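Local structure of arginyl-tRNA synthetase, putative (Plasmodium falciparum, 5JLD) at residues Ile34-Asn39 with His44-Asn49; Glu83-Ser88 with Ile93-Ser98; Asn48-Ile53 with Gln67-Phe72; Ile22-Pro27 with Ile74-Glu79. The protein probably catalyses the ATP-dependent joining of L-arginine to tRNA(Arg), releasing AMP and diphosphate, as a class I aminoacyl-tRNA synthetase. One frame throughout, in Å; residues are numbered along the deposited sequence.

In the fold
The four contacts illustrate how chemistry follows position within one small domain. Contacts 1 and 2 are partly buried hairpins whose inner strands, 45-47 and 93-97, are neighbours in a single antiparallel four-stranded sheet; main-chain bonds dominate both, with apolar groups on the face toward helix 10-25 and polar groups on the other. Contact 3 is buried throughout and purely van der Waals across its two helices, whereas contact 4, partly buried and smaller than either hairpin, relies on polar side chains where two helices end. Helix 66-75 serves both contacts 3 and 4, and Ser-87 of contact 2 is tied to Gln-67 and Glu-71 of the same helix.

Contact 1 (Ile34-Asn39 with His44-Asn49); sequences IVTYAN and HYQCNN
Tyr-37 and Tyr-45 both carry CG opposite the carbonyl carbon (chi1 -65° and -74°), which sends their rings off side by side in the same direction. CE1 of Tyr-37 comes within 3.4 Å of CE2 of Tyr-45, and CD1 of Tyr-37 lies over one face of the Tyr-45 ring, near the rim. With the planes at 54°, the pair is neither a stack nor edge-to-face. Both hydroxyls are hydrogen-bonded to Asp-524 OD2 of the DALR anticodon-binding domain, so this corner of the N-terminal region meets the C-terminal helices. Val-35 CG1 packs 3.7 Å from Tyr-45 CD2.

The framework is a beta hairpin at the margin of the four-stranded antiparallel sheet. Thr-36 and Gln-46 exchange two main-chain bonds, N to O in each direction, both 2.9 Å. Nearer the turn, Ala-38 N donates to His-44 O at 3.0 Å. His-44 and Tyr-45 together face Val-95 in a classic beta bulge.

On the face of Thr-36, the Gln-46 amide is held at both ends: NE2 donates in its own plane to a lone pair of Asn-48 OD1 (2.8 Å), and OE1 accepts from a water that also receives Asn-39 N. Beyond the strands, Ile-34 N points straight at an in-plane lone pair of Asn-49 OD1, at 2.8 Å, while Asn-49 ND2 bonds to Glu-31 OE2 and Asp-32 O.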
loop_
_atom_site.group_PDB
_atom_site.type_symbol
_atom_site.label_atom_id
_atom_site.label_comp_id
_atom_site.label_asym_id
_atom_site.label_seq_id
_atom_site.Cartn_x
_atom_site.Cartn_y
_atom_site.Cartn_z
ATOM N N ILE A 34 -4.884 0.267 -24.959
ATOM C CA ILE A 34 -5.063 -0.266 -23.622
ATOM C C ILE A 34 -4.826 -1.771 -23.647
ATOM O O ILE A 34 -5.329 -2.488 -24.515
ATOM C CB ILE A 34 -6.453 0.053 -23.049
ATOM C CG1 ILE A 34 -6.631 1.570 -22.927
ATOM C CG2 ILE A 34 -6.616 -0.600 -21.689
ATOM C CD1 ILE A 34 -7.944 1.994 -22.281
ATOM N N VAL A 35 -4.038 -2.225 -22.688
ATOM C CA VAL A 35 -3.627 -3.605 -22.597
ATOM C C VAL A 35 -4.074 -4.192 -21.263
ATOM O O VAL A 35 -3.882 -3.590 -20.204
ATOM C CB VAL A 35 -2.095 -3.716 -22.782
ATOM C CG1 VAL A 35 -1.562 -5.073 -22.299
ATOM C CG2 VAL A 35 -1.758 -3.475 -24.238
ATOM N N THR A 36 -4.709 -5.353 -21.338
ATOM C CA THR A 36 -5.119 -6.103 -20.159
ATOM C C THR A 36 -4.576 -7.520 -20.216
ATOM O O THR A 36 -3.836 -7.883 -21.130
ATOM C CB THR A 36 -6.658 -6.197 -20.022
ATOM O OG1 THR A 36 -7.177 -6.998 -21.088
ATOM C CG2 THR A 36 -7.308 -4.825 -20.039
ATOM N N TYR A 37 -4.952 -8.313 -19.225
ATOM C CA TYR A 37 -4.602 -9.717 -19.192
ATOM C C TYR A 37 -5.660 -10.442 -19.958
ATOM O O TYR A 37 -6.817 -10.036 -19.966
ATOM C CB TYR A 37 -4.516 -10.263 -17.763
ATOM C CG TYR A 37 -3.415 -9.635 -16.950
ATOM C CD1 TYR A 37 -2.107 -9.668 -17.398
ATOM C CD2 TYR A 37 -3.680 -9.021 -15.722
ATOM C CE1 TYR A 37 -1.084 -9.095 -16.669
ATOM C CE2 TYR A 37 -2.662 -8.457 -14.973
ATOM C CZ TYR A 37 -1.368 -8.498 -15.457
ATOM O OH TYR A 37 -0.341 -7.946 -14.744
ATOM N N ALA A 38 -5.251 -11.500 -20.635
ATOM C CA ALA A 38 -6.200 -12.360 -21.313
ATOM C C ALA A 38 -6.591 -13.457 -20.344
ATOM O O ALA A 38 -5.925 -13.655 -19.319
ATOM C CB ALA A 38 -5.594 -12.944 -22.580
ATOM N N ASN A 39 -7.684 -14.135 -20.656
ATOM C CA ASN A 39 -7.997 -15.427 -20.066
ATOM C C ASN A 39 -6.816 -16.356 -20.303
ATOM O O ASN A 39 -6.424 -16.582 -21.449
ATOM C CB ASN A 39 -9.278 -15.995 -20.690
ATOM C CG ASN A 39 -9.690 -17.333 -20.097
ATOM O OD1 ASN A 39 -8.855 -18.159 -19.731
ATOM N ND2 ASN A 39 -10.997 -17.565 -20.036
ATOM N N HIS A 44 -2.024 -14.609 -22.837
ATOM C CA HIS A 44 -1.354 -13.968 -21.714
ATOM C C HIS A 44 -1.822 -12.519 -21.578
ATOM O O HIS A 44 -2.316 -12.104 -20.520
ATOM C CB HIS A 44 0.166 -14.041 -21.886
ATOM C CG HIS A 44 0.707 -15.437 -21.898
ATOM N ND1 HIS A 44 1.996 -15.740 -22.279
ATOM C CD2 HIS A 44 0.129 -16.621 -21.559
ATOM C CE1 HIS A 44 2.193 -17.039 -22.174
ATOM N NE2 HIS A 44 1.076 -17.596 -21.734
ATOM N N TYR A 45 -1.665 -11.752 -22.650
ATOM C CA TYR A 45 -2.137 -10.371 -22.648
ATOM C C TYR A 45 -3.130 -10.183 -23.785
ATOM O O TYR A 45 -3.268 -11.042 -24.657
ATOM C CB TYR A 45 -0.968 -9.380 -22.782
ATOM C CG TYR A 45 -0.126 -9.231 -21.532
ATOM C CD1 TYR A 45 0.834 -10.174 -21.219
ATOM C CD2 TYR A 45 -0.289 -8.140 -20.671
ATOM C CE1 TYR A 45 1.607 -10.067 -20.084
ATOM C CE2 TYR A 45 0.498 -8.007 -19.522
ATOM C CZ TYR A 45 1.445 -8.986 -19.244
ATOM O OH TYR A 45 2.240 -8.910 -18.136
ATOM N N GLN A 46 -3.790 -9.036 -23.785
ATOM C CA GLN A 46 -4.887 -8.765 -24.683
ATOM C C GLN A 46 -5.068 -7.266 -24.908
ATOM O O GLN A 46 -4.852 -6.469 -23.995
ATOM C CB GLN A 46 -6.154 -9.363 -24.106
ATOM C CG GLN A 46 -7.443 -8.838 -24.675
ATOM C CD GLN A 46 -8.600 -9.652 -24.170
ATOM O OE1 GLN A 46 -8.415 -10.803 -23.760
ATOM N NE2 GLN A 46 -9.794 -9.057 -24.153
ATOM N N CYS A 47 -5.454 -6.887 -26.121
ATOM C CA CYS A 47 -5.700 -5.494 -26.456
ATOM C C CYS A 47 -7.021 -5.384 -27.193
ATOM O O CYS A 47 -7.282 -6.133 -28.138
ATOM C CB CYS A 47 -4.562 -4.922 -27.298
ATOM S SG CYS A 47 -4.948 -3.300 -28.016
ATOM N N ASN A 48 -7.855 -4.446 -26.757
ATOM C CA ASN A 48 -9.233 -4.373 -27.211
ATOM C C ASN A 48 -9.531 -3.206 -28.145
ATOM O O ASN A 48 -10.687 -3.020 -28.559
ATOM C CB ASN A 48 -10.170 -4.314 -25.996
ATOM C CG ASN A 48 -10.479 -5.695 -25.439
ATOM O OD1 ASN A 48 -9.582 -6.433 -25.048
ATOM N ND2 ASN A 48 -11.752 -6.054 -25.426
ATOM N N ASN A 49 -8.490 -2.467 -28.533
ATOM C CA ASN A 49 -8.685 -1.181 -29.214
ATOM C C ASN A 49 -9.352 -1.270 -30.571
ATOM O O ASN A 49 -9.998 -0.308 -31.005
ATOM C CB ASN A 49 -7.353 -0.445 -29.349
ATOM C CG ASN A 49 -6.901 0.163 -28.037
ATOM O OD1 ASN A 49 -6.317 -0.522 -27.203
ATOM N ND2 ASN A 49 -7.194 1.444 -27.834
HETATM O O HOH W 1 -9.078 -13.806 -23.012
#

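Contact 2 (Glu83-Ser88 with Ile93-Ser98)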
loop_
_atom_site.group_PDB
_atom_site.type_symbol
_atom_site.label_atom_id
_atom_site.label_comp_id
_atom_site.label_asym_id
_atom_site.label_seq_id
_atom_site.Cartn_x
_atom_site.Cartn_y
_atom_site.Cartn_z
ATOM N N GLU A 83 4.827 -15.579 -28.939
ATOM C CA GLU A 83 4.740 -16.941 -29.462
ATOM C C GLU A 83 3.500 -17.072 -30.330
ATOM O O GLU A 83 3.465 -17.838 -31.294
ATOM C CB GLU A 83 4.700 -17.959 -28.326
ATOM C CG GLU A 83 4.198 -19.346 -28.727
ATOM C CD GLU A 83 3.840 -20.181 -27.518
ATOM O OE1 GLU A 83 4.770 -20.555 -26.767
ATOM O OE2 GLU A 83 2.635 -20.445 -27.306
ATOM N N GLU A 84 2.482 -16.302 -29.977
ATOM C CA GLU A 84 1.220 -16.329 -30.688
ATOM C C GLU A 84 0.514 -14.983 -30.554
ATOM O O GLU A 84 0.600 -14.321 -29.519
ATOM C CB GLU A 84 0.345 -17.464 -30.155
ATOM C CG GLU A 84 -1.141 -17.280 -30.355
ATOM C CD GLU A 84 -1.940 -18.406 -29.727
ATOM O OE1 GLU A 84 -1.360 -19.494 -29.529
ATOM O OE2 GLU A 84 -3.132 -18.197 -29.403
ATOM N N ILE A 85 -0.162 -14.583 -31.622
ATOM C CA ILE A 85 -0.984 -13.394 -31.623
ATOM C C ILE A 85 -2.213 -13.703 -32.480
ATOM O O ILE A 85 -2.089 -14.148 -33.628
ATOM C CB ILE A 85 -0.200 -12.174 -32.133
ATOM C CG1 ILE A 85 -1.129 -10.977 -32.335
ATOM C CG2 ILE A 85 0.584 -12.533 -33.405
ATOM C CD1 ILE A 85 -0.413 -9.650 -32.370
ATOM N N LYS A 86 -3.399 -13.527 -31.893
ATOM C CA LYS A 86 -4.653 -13.977 -32.510
ATOM C C LYS A 86 -5.795 -12.987 -32.321
ATOM O O LYS A 86 -5.934 -12.361 -31.262
ATOM C CB LYS A 86 -5.074 -15.340 -31.948
ATOM C CG LYS A 86 -4.333 -16.515 -32.599
ATOM C CD LYS A 86 -4.759 -17.890 -32.075
ATOM C CE LYS A 86 -4.544 -18.961 -33.154
ATOM N NZ LYS A 86 -5.071 -20.313 -32.790
ATOM N N SER A 87 -6.609 -12.843 -33.360
ATOM C CA SER A 87 -7.810 -12.036 -33.277
ATOM C C SER A 87 -8.932 -12.877 -32.680
ATOM O O SER A 87 -8.709 -13.994 -32.225
ATOM C CB SER A 87 -8.208 -11.497 -34.652
ATOM O OG SER A 87 -8.599 -12.557 -35.525
ATOM N N SER A 88 -10.136 -12.329 -32.715
ATOM C CA SER A 88 -11.312 -12.916 -32.092
ATOM C C SER A 88 -12.475 -12.309 -32.844
ATOM O O SER A 88 -12.318 -11.225 -33.427
ATOM C CB SER A 88 -11.378 -12.580 -30.599
ATOM O OG SER A 88 -11.651 -11.191 -30.407
ATOM N N ILE A 93 -7.575 -8.697 -29.413
ATOM C CA ILE A 93 -6.374 -9.403 -29.837
ATOM C C ILE A 93 -5.646 -9.978 -28.632
ATOM O O ILE A 93 -5.407 -9.277 -27.665
ATOM C CB ILE A 93 -5.415 -8.454 -30.605
ATOM C CG1 ILE A 93 -6.056 -7.949 -31.904
ATOM C CG2 ILE A 93 -4.082 -9.112 -30.867
ATOM C CD1 ILE A 93 -5.358 -6.716 -32.486
ATOM N N THR A 94 -5.298 -11.249 -28.679
ATOM C CA THR A 94 -4.576 -11.873 -27.579
ATOM C C THR A 94 -3.178 -12.265 -28.011
ATOM O O THR A 94 -2.939 -12.601 -29.180
ATOM C CB THR A 94 -5.301 -13.132 -27.040
ATOM O OG1 THR A 94 -5.467 -14.075 -28.100
ATOM C CG2 THR A 94 -6.678 -12.773 -26.446
ATOM N N VAL A 95 -2.251 -12.211 -27.065
ATOM C CA VAL A 95 -0.878 -12.620 -27.312
ATOM C C VAL A 95 -0.390 -13.523 -26.193
ATOM O O VAL A 95 -0.856 -13.436 -25.034
ATOM C CB VAL A 95 0.084 -11.417 -27.434
ATOM C CG1 VAL A 95 -0.263 -10.569 -28.635
ATOM C CG2 VAL A 95 0.078 -10.574 -26.135
ATOM N N LYS A 96 0.542 -14.395 -26.572
ATOM C CA LYS A 96 1.275 -15.248 -25.649
ATOM C C LYS A 96 2.743 -14.916 -25.775
ATOM O O LYS A 96 3.267 -14.808 -26.887
ATOM C CB LYS A 96 1.071 -16.736 -25.947
ATOM C CG LYS A 96 -0.292 -17.297 -25.603
ATOM C CD LYS A 96 -0.319 -18.811 -25.841
ATOM C CE LYS A 96 -1.705 -19.393 -25.617
ATOM N NZ LYS A 96 -1.797 -20.820 -26.034
ATOM N N LEU A 97 3.412 -14.760 -24.637
ATOM C CA LEU A 97 4.845 -14.557 -24.647
ATOM C C LEU A 97 5.531 -15.870 -24.988
ATOM O O LEU A 97 5.111 -16.929 -24.532
ATOM C CB LEU A 97 5.317 -14.031 -23.292
ATOM C CG LEU A 97 4.606 -12.742 -22.903
ATOM C CD1 LEU A 97 4.925 -12.392 -21.476
ATOM C CD2 LEU A 97 5.064 -11.643 -23.850
ATOM N N SER A 98 6.588 -15.798 -25.784
ATOM C CA SER A 98 7.369 -16.987 -26.111
ATOM C C SER A 98 8.109 -17.549 -24.897
ATOM O O SER A 98 8.393 -16.847 -23.921
ATOM C CB SER A 98 8.383 -16.672 -27.208
ATOM O OG SER A 98 9.396 -15.822 -26.682
HETATM O O HOH W 2 4.230 -19.683 -24.482
HETATM O O HOH W 3 -3.102 -15.653 -27.573
HETATM O O HOH W 4 -7.968 -13.864 -29.588
#
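A beta hairpin of strands 82-86 and 93-97 forms the other margin of the sheet, and it begins with a classic beta bulge in which Glu-83 and Glu-84 both face Lys-96. Lys-96 O receives Glu-83 N at 2.7 Å, and Lys-96 N donates to Glu-84 O at 2.9 Å. Farther along, Lys-86 and Thr-94 exchange two main-chain bonds.

Ile-85 lies alongside Ile-93 and Val-95. Its CG1, anti to the backbone N (chi1 171°), sits 3.8 Å from Ile-93 CG2 and equally near Val-95 CG1. This apolar face turns to helices 10-25 and 66-75.

The other face is polar. The extended Lys-96 chain crosses both glutamates obliquely, its CD 3.7 Å from Glu-83 OE2, and its NZ forms a long salt bridge of 3.8 Å with Glu-84 OE1. The second carboxylate oxygen, Glu-84 OE2, accepts from a water that lies 2.9 Å from Thr-94 OG1 and is hydrogen-bonded to it as well.

Contact 3 (Asn48-Ile53 with Gln67-Phe72)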
loop_
_atom_site.group_PDB
_atom_site.type_symbol
_atom_site.label_atom_id
_atom_site.label_comp_id
_atom_site.label_asym_id
_atom_site.label_seq_id
_atom_site.Cartn_x
_atom_site.Cartn_y
_atom_site.Cartn_z
ATOM N N ASN A 48 -7.855 -4.446 -26.757
ATOM C CA ASN A 48 -9.233 -4.373 -27.211
ATOM C C ASN A 48 -9.531 -3.206 -28.145
ATOM O O ASN A 48 -10.687 -3.020 -28.559
ATOM C CB ASN A 48 -10.170 -4.314 -25.996
ATOM C CG ASN A 48 -10.479 -5.695 -25.439
ATOM O OD1 ASN A 48 -9.582 -6.433 -25.048
ATOM N ND2 ASN A 48 -11.752 -6.054 -25.426
ATOM N N ASN A 49 -8.490 -2.467 -28.533
ATOM C CA ASN A 49 -8.685 -1.181 -29.214
ATOM C C ASN A 49 -9.352 -1.270 -30.571
ATOM O O ASN A 49 -9.998 -0.308 -31.005
ATOM C CB ASN A 49 -7.353 -0.445 -29.349
ATOM C CG ASN A 49 -6.901 0.163 -28.037
ATOM O OD1 ASN A 49 -6.317 -0.522 -27.203
ATOM N ND2 ASN A 49 -7.194 1.444 -27.834
ATOM N N ALA A 50 -9.245 -2.420 -31.231
ATOM C CA ALA A 50 -9.901 -2.594 -32.521
ATOM C C ALA A 50 -11.406 -2.401 -32.391
ATOM O O ALA A 50 -12.057 -1.915 -33.309
ATOM C CB ALA A 50 -9.596 -3.975 -33.115
ATOM N N ILE A 51 -11.958 -2.781 -31.244
ATOM C CA ILE A 51 -13.404 -2.718 -31.054
ATOM C C ILE A 51 -13.843 -1.250 -31.009
ATOM O O ILE A 51 -14.772 -0.840 -31.710
ATOM C CB ILE A 51 -13.821 -3.487 -29.791
ATOM C CG1 ILE A 51 -13.484 -4.972 -29.992
ATOM C CG2 ILE A 51 -15.319 -3.302 -29.498
ATOM C CD1 ILE A 51 -13.672 -5.847 -28.771
ATOM N N ASN A 52 -13.117 -0.445 -30.252
ATOM C CA ASN A 52 -13.410 0.986 -30.197
ATOM C C ASN A 52 -13.134 1.715 -31.518
ATOM O O ASN A 52 -13.888 2.614 -31.911
ATOM C CB ASN A 52 -12.632 1.622 -29.052
ATOM C CG ASN A 52 -13.277 1.337 -27.703
ATOM O OD1 ASN A 52 -14.297 0.637 -27.626
ATOM N ND2 ASN A 52 -12.687 1.865 -26.633
ATOM N N ILE A 53 -12.082 1.310 -32.224
ATOM C CA ILE A 53 -11.793 1.919 -33.517
ATOM C C ILE A 53 -12.908 1.589 -34.498
ATOM O O ILE A 53 -13.297 2.432 -35.302
ATOM C CB ILE A 53 -10.434 1.460 -34.072
ATOM C CG1 ILE A 53 -9.307 1.963 -33.167
ATOM C CG2 ILE A 53 -10.224 1.998 -35.479
ATOM C CD1 ILE A 53 -7.935 1.449 -33.528
ATOM N N GLN A 67 -13.251 -7.503 -36.428
ATOM C CA GLN A 67 -12.191 -8.499 -36.576
ATOM C C GLN A 67 -11.229 -8.133 -37.707
ATOM O O GLN A 67 -10.032 -8.359 -37.595
ATOM C CB GLN A 67 -12.763 -9.911 -36.804
ATOM C CG GLN A 67 -11.662 -10.985 -36.740
ATOM C CD GLN A 67 -12.172 -12.399 -36.547
ATOM O OE1 GLN A 67 -13.305 -12.727 -36.902
ATOM N NE2 GLN A 67 -11.337 -13.243 -35.944
ATOM N N LYS A 68 -11.738 -7.559 -38.788
ATOM C CA LYS A 68 -10.840 -7.145 -39.859
ATOM C C LYS A 68 -9.871 -6.048 -39.424
ATOM O O LYS A 68 -8.690 -6.063 -39.784
ATOM C CB LYS A 68 -11.629 -6.702 -41.079
ATOM C CG LYS A 68 -12.631 -7.742 -41.541
ATOM C CD LYS A 68 -12.721 -7.713 -43.037
ATOM C CE LYS A 68 -13.229 -6.369 -43.515
ATOM N NZ LYS A 68 -13.848 -6.492 -44.851
ATOM N N ILE A 69 -10.361 -5.122 -38.615
ATOM C CA ILE A 69 -9.496 -4.095 -38.055
ATOM C C ILE A 69 -8.433 -4.755 -37.183
ATOM O O ILE A 69 -7.235 -4.448 -37.298
ATOM C CB ILE A 69 -10.314 -3.062 -37.259
ATOM C CG1 ILE A 69 -11.262 -2.321 -38.217
ATOM C CG2 ILE A 69 -9.404 -2.093 -36.472
ATOM C CD1 ILE A 69 -11.930 -1.082 -37.600
ATOM N N SER A 70 -8.845 -5.703 -36.347
ATOM C CA SER A 70 -7.856 -6.327 -35.476
ATOM C C SER A 70 -6.807 -7.073 -36.305
ATOM O O SER A 70 -5.636 -7.100 -35.941
ATOM C CB SER A 70 -8.521 -7.261 -34.465
ATOM O OG SER A 70 -8.916 -8.466 -35.052
ATOM N N GLU A 71 -7.227 -7.635 -37.437
ATOM C CA GLU A 71 -6.310 -8.330 -38.338
ATOM C C GLU A 71 -5.309 -7.369 -39.008
ATOM O O GLU A 71 -4.135 -7.693 -39.179
ATOM C CB GLU A 71 -7.109 -9.095 -39.400
ATOM C CG GLU A 71 -6.652 -10.512 -39.579
ATOM C CD GLU A 71 -6.883 -11.363 -38.350
ATOM O OE1 GLU A 71 -8.042 -11.462 -37.913
ATOM O OE2 GLU A 71 -5.912 -11.956 -37.836
ATOM N N PHE A 72 -5.776 -6.190 -39.400
ATOM C CA PHE A 72 -4.860 -5.158 -39.891
ATOM C C PHE A 72 -3.805 -4.799 -38.798
ATOM O O PHE A 72 -2.566 -4.811 -39.046
ATOM C CB PHE A 72 -5.678 -3.938 -40.334
ATOM C CG PHE A 72 -4.894 -2.900 -41.085
ATOM C CD1 PHE A 72 -3.941 -3.264 -42.023
ATOM C CD2 PHE A 72 -5.143 -1.548 -40.870
ATOM C CE1 PHE A 72 -3.234 -2.296 -42.723
ATOM C CE2 PHE A 72 -4.440 -0.577 -41.558
ATOM C CZ PHE A 72 -3.481 -0.947 -42.484
#
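Ala-50 meets Ser-70 where helices 49-57 and 66-75 come nearest, and the small size of both residues is what permits it: their CB atoms are 3.7 Å apart. Ile-69 flanks this point, laying CG2 3.9 Å from Ala-50 CB. One turn further along, the fit relaxes. There Ile-53 and Ile-69 pass at a slant, with CG2 of Ile-53 touching CD1 of Ile-69 at 4.1 Å.

The serine hydroxyl takes no part across the interface. A chi1 of 76° turns Ser-70 OG back to its own helix, where it is hydrogen-bonded to Gln-67 O at 2.8 Å. With OG bound there, Ser-70 offers its CB to Ala-50; the same carbonyl also accepts Glu-71 N, from the same face of its plane.

Away from this tight, wholly buried patch the helices diverge, and the remaining side chains take other directions. Asn-52 and Glu-71 are exposed; Lys-68 pairs with Glu-64, while Glu-71 and Gln-67 both bond to Ser-87. The local axes are 8.4 Å apart and inclined at 124°, a steep helix crossing through an alanine-serine contact, within the mixed alpha-beta N-terminal domain of arginyl-tRNA synthetases.

Contact 4 (Ile22-Pro27 with Ile74-Glu79); sequences IQKCFP and ISNINE
The carboxamide of Asn-76 is approached in two ways by neighbouring residues of helix 10-25. At its oxygen end, and above the carbonyl plane, stands the ammonium group of Lys-24, whose NZ donates to OD1 at 3.1 Å from 45° out of that plane; CE of the same lysine lies 3.3 Å from that oxygen. In the amide plane, by contrast, ND2 directs a nearly straight hydrogen bond at SG of Cys-25, 3.3 Å away. Another flat group adjoins the thiol residue: the Phe-26 ring has Cys-25 CB over one face, toward its rim.

Lys-24 reaches across by being stretched throughout, its CG opposite the backbone N (chi1 -168°). Asn-76 and Phe-26 are the first residues to leave helical geometry after helices 66-75 and 10-25, so the contact joins two helix ends in the N-terminal domain. Nearby, Cys-25 also packs on Phe-72, while Phe-26 rests against Ile-69.

The two bonds use opposite poles of one amide and thereby fix its rotation, with the oxygen toward the lysine and the nitrogen toward the sulfur. The positive charge would probably polarise the carboxamide, making ND2 a somewhat better donor to Cys-25 SG, which acts here as a hydrogen-bond acceptor.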
loop_
_atom_site.group_PDB
_atom_site.type_symbol
_atom_site.label_atom_id
_atom_site.label_comp_id
_atom_site.label_asym_id
_atom_site.label_seq_id
_atom_site.Cartn_x
_atom_site.Cartn_y
_atom_site.Cartn_z
ATOM N N ILE A 22 -1.097 0.519 -34.100
ATOM C CA ILE A 22 -2.300 1.315 -34.290
ATOM C C ILE A 22 -1.974 2.599 -35.032
ATOM O O ILE A 22 -2.647 2.947 -36.007
ATOM C CB ILE A 22 -2.974 1.660 -32.932
ATOM C CG1 ILE A 22 -3.694 0.430 -32.356
ATOM C CG2 ILE A 22 -3.959 2.806 -33.102
ATOM C CD1 ILE A 22 -4.075 0.593 -30.882
ATOM N N GLN A 23 -0.932 3.292 -34.574
ATOM C CA GLN A 23 -0.488 4.522 -35.230
ATOM C C GLN A 23 -0.127 4.293 -36.690
ATOM O O GLN A 23 -0.466 5.097 -37.557
ATOM C CB GLN A 23 0.713 5.121 -34.501
ATOM C CG GLN A 23 0.612 6.613 -34.356
ATOM C CD GLN A 23 -0.636 7.008 -33.593
ATOM O OE1 GLN A 23 -0.956 6.417 -32.560
ATOM N NE2 GLN A 23 -1.361 7.990 -34.110
ATOM N N LYS A 24 0.565 3.193 -36.957
ATOM C CA LYS A 24 0.951 2.848 -38.324
ATOM C C LYS A 24 -0.287 2.549 -39.191
ATOM O O LYS A 24 -0.370 2.959 -40.360
ATOM C CB LYS A 24 1.900 1.650 -38.295
ATOM C CG LYS A 24 2.615 1.345 -39.606
ATOM C CD LYS A 24 3.588 0.177 -39.435
ATOM C CE LYS A 24 3.995 -0.426 -40.778
ATOM N NZ LYS A 24 4.632 -1.773 -40.617
ATOM N N CYS A 25 -1.249 1.834 -38.607
ATOM C CA CYS A 25 -2.495 1.493 -39.291
ATOM C C CYS A 25 -3.325 2.724 -39.610
ATOM O O CYS A 25 -3.864 2.856 -40.703
ATOM C CB CYS A 25 -3.342 0.547 -38.438
ATOM S SG CYS A 25 -2.727 -1.116 -38.344
ATOM N N PHE A 26 -3.440 3.610 -38.628
ATOM C CA PHE A 26 -4.277 4.783 -38.773
ATOM C C PHE A 26 -3.512 6.043 -38.346
ATOM O O PHE A 26 -3.725 6.553 -37.251
ATOM C CB PHE A 26 -5.559 4.595 -37.961
ATOM C CG PHE A 26 -6.237 3.260 -38.201
ATOM C CD1 PHE A 26 -6.925 3.020 -39.388
ATOM C CD2 PHE A 26 -6.185 2.251 -37.247
ATOM C CE1 PHE A 26 -7.555 1.797 -39.624
ATOM C CE2 PHE A 26 -6.808 1.024 -37.471
ATOM C CZ PHE A 26 -7.493 0.797 -38.665
ATOM N N PRO A 27 -2.618 6.539 -39.221
ATOM C CA PRO A 27 -1.656 7.614 -38.903
ATOM C C PRO A 27 -2.258 8.836 -38.219
ATOM O O PRO A 27 -1.655 9.359 -37.276
ATOM C CB PRO A 27 -1.093 7.990 -40.274
ATOM C CG PRO A 27 -1.196 6.725 -41.078
ATOM C CD PRO A 27 -2.439 6.022 -40.595
ATOM N N ILE A 74 -2.800 -6.627 -36.249
ATOM C CA ILE A 74 -1.914 -7.779 -36.130
ATOM C C ILE A 74 -0.882 -7.822 -37.268
ATOM O O ILE A 74 0.305 -8.058 -37.024
ATOM C CB ILE A 74 -2.735 -9.089 -36.105
ATOM C CG1 ILE A 74 -3.491 -9.199 -34.768
ATOM C CG2 ILE A 74 -1.841 -10.314 -36.362
ATOM C CD1 ILE A 74 -4.295 -10.474 -34.600
ATOM N N SER A 75 -1.336 -7.569 -38.497
ATOM C CA SER A 75 -0.456 -7.570 -39.663
ATOM C C SER A 75 0.625 -6.501 -39.517
ATOM O O SER A 75 1.704 -6.626 -40.105
ATOM C CB SER A 75 -1.237 -7.330 -40.961
ATOM O OG SER A 75 -1.530 -5.943 -41.129
ATOM N N ASN A 76 0.359 -5.454 -38.743
ATOM C CA ASN A 76 1.436 -4.480 -38.550
ATOM C C ASN A 76 2.247 -4.657 -37.253
ATOM O O ASN A 76 2.996 -3.758 -36.839
ATOM C CB ASN A 76 0.876 -3.063 -38.652
ATOM C CG ASN A 76 0.821 -2.571 -40.101
ATOM O OD1 ASN A 76 1.755 -2.785 -40.881
ATOM N ND2 ASN A 76 -0.285 -1.944 -40.473
ATOM N N ILE A 77 2.130 -5.835 -36.642
ATOM C CA ILE A 77 2.968 -6.201 -35.500
ATOM C C ILE A 77 3.990 -7.275 -35.893
ATOM O O ILE A 77 3.638 -8.299 -36.476
ATOM C CB ILE A 77 2.119 -6.718 -34.326
ATOM C CG1 ILE A 77 1.333 -5.568 -33.697
ATOM C CG2 ILE A 77 2.995 -7.424 -33.284
ATOM C CD1 ILE A 77 0.301 -6.009 -32.675
ATOM N N ASN A 78 5.256 -7.036 -35.581
ATOM C CA ASN A 78 6.316 -8.006 -35.864
ATOM C C ASN A 78 7.216 -8.199 -34.636
ATOM O O ASN A 78 8.154 -7.430 -34.421
ATOM C CB ASN A 78 7.141 -7.549 -37.072
ATOM C CG ASN A 78 8.086 -8.624 -37.586
ATOM O OD1 ASN A 78 7.808 -9.821 -37.477
ATOM N ND2 ASN A 78 9.213 -8.197 -38.157
ATOM N N GLU A 79 6.910 -9.203 -33.818
ATOM C CA GLU A 79 7.614 -9.393 -32.548
ATOM C C GLU A 79 7.935 -10.857 -32.286
ATOM O O GLU A 79 7.031 -11.694 -32.182
ATOM C CB GLU A 79 6.789 -8.844 -31.365
ATOM C CG GLU A 79 6.388 -7.381 -31.477
ATOM C CD GLU A 79 7.574 -6.452 -31.392
ATOM O OE1 GLU A 79 8.610 -6.875 -30.847
ATOM O OE2 GLU A 79 7.484 -5.310 -31.893
#